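Excinuclease ABC, subunit A. (Deinococcus radiodurans, PDB 2VF7) probably binds DNA and hydrolyses ATP as a zinc-containing UvrA-family subunit that takes part in recognising damage during DNA excision repair. Local coordinates at residues G639-E642 against H643-G646; R671-A674 against E675-E678. The protein carries 1 engineered substitution. One frame throughout, in Å; residues are numbered along the deposited sequence.

Interaction 1: G639-E642 against H643-G646; sequences GRCE and HCQG. With ZN (zinc ion), chain G.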
loop_
_atom_site.group_PDB
_atom_site.type_symbol
_atom_site.label_atom_id
_atom_site.label_comp_id
_atom_site.label_asym_id
_atom_site.label_seq_id
_atom_site.Cartn_x
_atom_site.Cartn_y
_atom_site.Cartn_z
ATOM N N GLY A 639 -12.609 -28.530 21.297
ATOM C CA GLY A 639 -12.477 -27.599 22.438
ATOM C C GLY A 639 -11.814 -26.244 22.161
ATOM O O GLY A 639 -11.899 -25.322 22.984
ATOM N N ARG A 640 -11.151 -26.125 21.009
ATOM C CA ARG A 640 -10.487 -24.884 20.602
ATOM C C ARG A 640 -11.436 -23.871 19.970
ATOM O O ARG A 640 -12.555 -24.204 19.542
ATOM C CB ARG A 640 -9.359 -25.184 19.613
ATOM C CG ARG A 640 -9.785 -25.943 18.379
ATOM C CD ARG A 640 -8.662 -25.974 17.330
ATOM N NE ARG A 640 -9.173 -26.374 16.023
ATOM C CZ ARG A 640 -8.419 -26.763 15.002
ATOM N NH1 ARG A 640 -7.113 -26.845 15.128
ATOM N NH2 ARG A 640 -8.978 -27.099 13.858
ATOM N N CYS A 641 -10.978 -22.630 19.891
ATOM C CA CYS A 641 -11.693 -21.626 19.128
ATOM C C CYS A 641 -11.485 -21.961 17.666
ATOM O O CYS A 641 -10.356 -22.054 17.192
ATOM C CB CYS A 641 -11.146 -20.243 19.448
ATOM S SG CYS A 641 -11.820 -18.965 18.414
ATOM N N GLU A 642 -12.575 -22.176 16.954
ATOM C CA GLU A 642 -12.479 -22.567 15.560
ATOM C C GLU A 642 -12.421 -21.379 14.611
ATOM O O GLU A 642 -12.196 -21.563 13.412
ATOM C CB GLU A 642 -13.619 -23.518 15.162
ATOM C CG GLU A 642 -13.174 -24.572 14.146
ATOM C CD GLU A 642 -12.079 -25.463 14.725
ATOM O OE1 GLU A 642 -12.047 -25.644 15.961
ATOM O OE2 GLU A 642 -11.248 -25.980 13.956
ATOM N N HIS A 643 -12.616 -20.171 15.139
ATOM C CA HIS A 643 -12.518 -18.954 14.323
ATOM C C HIS A 643 -11.066 -18.714 13.880
ATOM O O HIS A 643 -10.809 -18.274 12.756
ATOM C CB HIS A 643 -13.076 -17.750 15.096
ATOM C CG HIS A 643 -13.039 -16.456 14.334
ATOM N ND1 HIS A 643 -14.126 -15.969 13.642
ATOM C CD2 HIS A 643 -12.055 -15.537 14.184
ATOM C CE1 HIS A 643 -13.809 -14.812 13.088
ATOM N NE2 HIS A 643 -12.557 -14.529 13.399
ATOM N N CYS A 644 -10.131 -19.028 14.778
ATOM C CA CYS A 644 -8.688 -18.909 14.534
ATOM C C CYS A 644 -8.055 -20.285 14.514
ATOM O O CYS A 644 -6.845 -20.391 14.410
ATOM C CB CYS A 644 -8.033 -18.099 15.640
ATOM S SG CYS A 644 -8.391 -18.822 17.248
ATOM N N GLN A 645 -8.877 -21.328 14.633
ATOM C CA GLN A 645 -8.415 -22.715 14.643
ATOM C C GLN A 645 -7.397 -22.962 15.770
ATOM O O GLN A 645 -6.443 -23.732 15.619
ATOM C CB GLN A 645 -7.815 -23.085 13.281
ATOM C CG GLN A 645 -8.818 -23.429 12.188
ATOM C CD GLN A 645 -8.201 -24.324 11.101
ATOM O OE1 GLN A 645 -7.006 -24.652 11.148
ATOM N NE2 GLN A 645 -9.012 -24.728 10.132
ATOM N N GLY A 646 -7.583 -22.278 16.894
ATOM C CA GLY A 646 -6.711 -22.476 18.051
ATOM C C GLY A 646 -5.359 -21.795 18.021
ATOM O O GLY A 646 -4.521 -22.068 18.889
HETATM ZN ZN ZN G . -9.851 -17.500 18.482
#
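His643 begins the second half of this CxxC knuckle, a worked example of how a tight turn brings two cysteines to one metal. Its CB packs against Cys641 SG at 3.8 Å, while the imidazole runs on toward the loop of Cys664, Pro665 and Val666. Cys644 follows, with SG 2.3 Å from the zinc ion; Cys641 SG binds the same ion at 2.5 Å. Their torsions differ: SG lies anti to the backbone N in Cys641 (chi1 173°), but between N and the carbonyl carbon in Cys644 (chi1 56°), and from these two directions the sulfurs converge to 3.6 Å. At Gln645 the side chain lies alongside that of Arg640, amide and guanidinium planes 18° apart, with the Gln645 backbone over one guanidinium face. That guanidinium is held side-on by Glu642: Arg640 NE meets Glu642 OE1 at 3.0 Å close to the guanidinium plane, and NH2 meets OE2 from a more tilted position, completing the salt bridge. Gly646, at positive phi like Gln645, lies alongside Arg640 CD, and its N makes a weak hydrogen bond of 2.8 Å to Cys641 O. With Cys664 and Cys667 supplying the remaining ligands, the zinc has an all-sulfur shell, in which the cysteines are probably thiolates whose negative charge the metal partly offsets.

Interaction 2: R671-A674 against E675-E678; sequences RYNA and ETLE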
loop_
_atom_site.group_PDB
_atom_site.type_symbol
_atom_site.label_atom_id
_atom_site.label_comp_id
_atom_site.label_asym_id
_atom_site.label_seq_id
_atom_site.Cartn_x
_atom_site.Cartn_y
_atom_site.Cartn_z
ATOM N N ARG A 671 -7.319 -18.994 22.674
ATOM C CA ARG A 671 -7.213 -20.169 21.766
ATOM C C ARG A 671 -8.327 -21.222 21.934
ATOM O O ARG A 671 -8.347 -22.223 21.196
ATOM C CB ARG A 671 -5.888 -20.898 21.912
ATOM C CG ARG A 671 -4.638 -20.235 21.442
ATOM C CD ARG A 671 -3.447 -21.214 21.657
ATOM N NE ARG A 671 -2.140 -20.550 21.654
ATOM C CZ ARG A 671 -1.253 -20.591 20.652
ATOM N NH1 ARG A 671 -1.511 -21.268 19.544
ATOM N NH2 ARG A 671 -0.085 -19.961 20.767
ATOM N N TYR A 672 -9.235 -21.010 22.892
ATOM C CA TYR A 672 -10.257 -22.005 23.232
ATOM C C TYR A 672 -11.632 -21.390 23.282
ATOM O O TYR A 672 -11.754 -20.180 23.495
ATOM C CB TYR A 672 -9.946 -22.660 24.589
ATOM C CG TYR A 672 -8.655 -23.454 24.607
ATOM C CD1 TYR A 672 -8.642 -24.805 24.265
ATOM C CD2 TYR A 672 -7.421 -22.834 24.950
ATOM C CE1 TYR A 672 -7.442 -25.534 24.277
ATOM C CE2 TYR A 672 -6.213 -23.557 24.965
ATOM C CZ TYR A 672 -6.242 -24.905 24.623
ATOM O OH TYR A 672 -5.077 -25.631 24.644
ATOM N N ASN A 673 -12.669 -22.208 23.081
ATOM C CA ASN A 673 -14.041 -21.729 23.273
ATOM C C ASN A 673 -14.312 -21.498 24.760
ATOM O O ASN A 673 -13.474 -21.839 25.590
ATOM C CB ASN A 673 -15.109 -22.593 22.555
ATOM C CG ASN A 673 -15.190 -24.013 23.080
ATOM O OD1 ASN A 673 -14.994 -24.269 24.264
ATOM N ND2 ASN A 673 -15.506 -24.943 22.199
ATOM N N ALA A 674 -15.446 -20.879 25.082
ATOM C CA ALA A 674 -15.759 -20.445 26.441
ATOM C C ALA A 674 -16.052 -21.615 27.358
ATOM O O ALA A 674 -15.793 -21.557 28.551
ATOM C CB ALA A 674 -16.953 -19.497 26.427
ATOM N N GLU A 675 -16.623 -22.668 26.795
ATOM C CA GLU A 675 -17.042 -23.833 27.559
ATOM C C GLU A 675 -15.835 -24.643 28.037
ATOM O O GLU A 675 -15.866 -25.237 29.111
ATOM C CB GLU A 675 -17.973 -24.682 26.702
ATOM C CG GLU A 675 -18.335 -26.007 27.294
ATOM C CD GLU A 675 -19.227 -26.794 26.388
ATOM O OE1 GLU A 675 -19.813 -26.174 25.467
ATOM O OE2 GLU A 675 -19.356 -28.023 26.604
ATOM N N THR A 676 -14.765 -24.632 27.245
ATOM C CA THR A 676 -13.512 -25.294 27.617
ATOM C C THR A 676 -12.803 -24.561 28.770
ATOM O O THR A 676 -12.100 -25.182 29.557
ATOM C CB THR A 676 -12.587 -25.428 26.388
ATOM O OG1 THR A 676 -13.327 -25.980 25.291
ATOM C CG2 THR A 676 -11.417 -26.307 26.683
ATOM N N LEU A 677 -13.031 -23.250 28.892
ATOM C CA LEU A 677 -12.288 -22.421 29.852
ATOM C C LEU A 677 -12.970 -22.371 31.218
ATOM O O LEU A 677 -12.427 -21.813 32.185
ATOM C CB LEU A 677 -12.076 -20.991 29.310
ATOM C CG LEU A 677 -11.358 -20.775 27.972
ATOM C CD1 LEU A 677 -11.766 -19.430 27.379
ATOM C CD2 LEU A 677 -9.864 -20.846 28.133
ATOM N N GLU A 678 -14.163 -22.956 31.277
ATOM C CA GLU A 678 -14.901 -23.160 32.531
ATOM C C GLU A 678 -14.300 -24.254 33.415
ATOM O O GLU A 678 -14.630 -24.333 34.608
ATOM C CB GLU A 678 -16.374 -23.500 32.235
ATOM C CG GLU A 678 -17.180 -22.360 31.625
ATOM C CD GLU A 678 -18.657 -22.684 31.521
ATOM O OE1 GLU A 678 -19.446 -21.783 31.123
ATOM O OE2 GLU A 678 -19.038 -23.835 31.844
#
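The ring of Tyr672 and the amide of Asn673 are the flat groups that meet residues 675-678. The phenol is approached obliquely, by Thr676 CG2 at 4.0 Å from Tyr672 CD1 and by Leu677 CD2, while Ile686 and Leu690 of helix 686-690 also touch it and Phe632 O receives a hydrogen bond at its OH. The amide is met at its oxygen: Thr676 N approaches Asn673 OD1 almost along the C=O axis (173°) at 3.0 Å. Thr676 OG1 lies 2.6 Å from the same Asn673 OD1, but Gly639 O is a second acceptor for its one proton. The Asn673 and Thr676 side chains cross at about a right angle. With Asn673 CG between its backbone N and carbonyl carbon (chi1 64°), OD1 is carried over the following turn, where it receives the Thr676 N-H. An asparagine oxygen that takes the amide three residues on recalls an N-cap, although residues 675-678 have helical backbone angles without the regular helical bonding. In sequence this turn comes soon after Cys664 and Cys667, in the zinc-bearing insertion that separates the P-loop from the signature sequence of this ABC-type domain. A weak bond from Leu677 N to Ala674 O, 3.3 Å long, runs within the turn. Leu677 packs on the inner side of the turn: CG sits 3.4 Å from Asn673 O, CD2 4.0 Å from Tyr672 CB, and the side chain also rests on Ala687 of the neighbouring helix. Further out, Glu678 CG passes 3.5 Å from Ala674 O before its carboxylate reaches Arg625 in a salt bridge, and Glu675 OE2 bonds to the Tyr627 hydroxyl. Arg631 joins the same polar group, NE hydrogen-bonding to Thr676 OG1 and NH2, weakly, to Asn673 OD1.

Overall arrangement
Interactions 1 and 2 lie in series along the chain, with centres about 10 Å apart, and meet through backbone as well as side chain. Gly639 O and Thr676 OG1 are 2.8 Å apart, a probable hydrogen bond that ties the residue two before Cys641 to the turn at 675-678. Nearer the metal, Cys641 N lies 3.0 Å from Arg671 O, probably bonding a zinc ligand's own backbone to residues 671-674. Arg671 NH1 in turn bonds to Gly646 O, so both ends of 639-646 are held. Residues 671-678 give no ligand to the zinc: the nearest side-chain atom of Tyr672 stays about 8 Å from the zinc ion, behind the first shell.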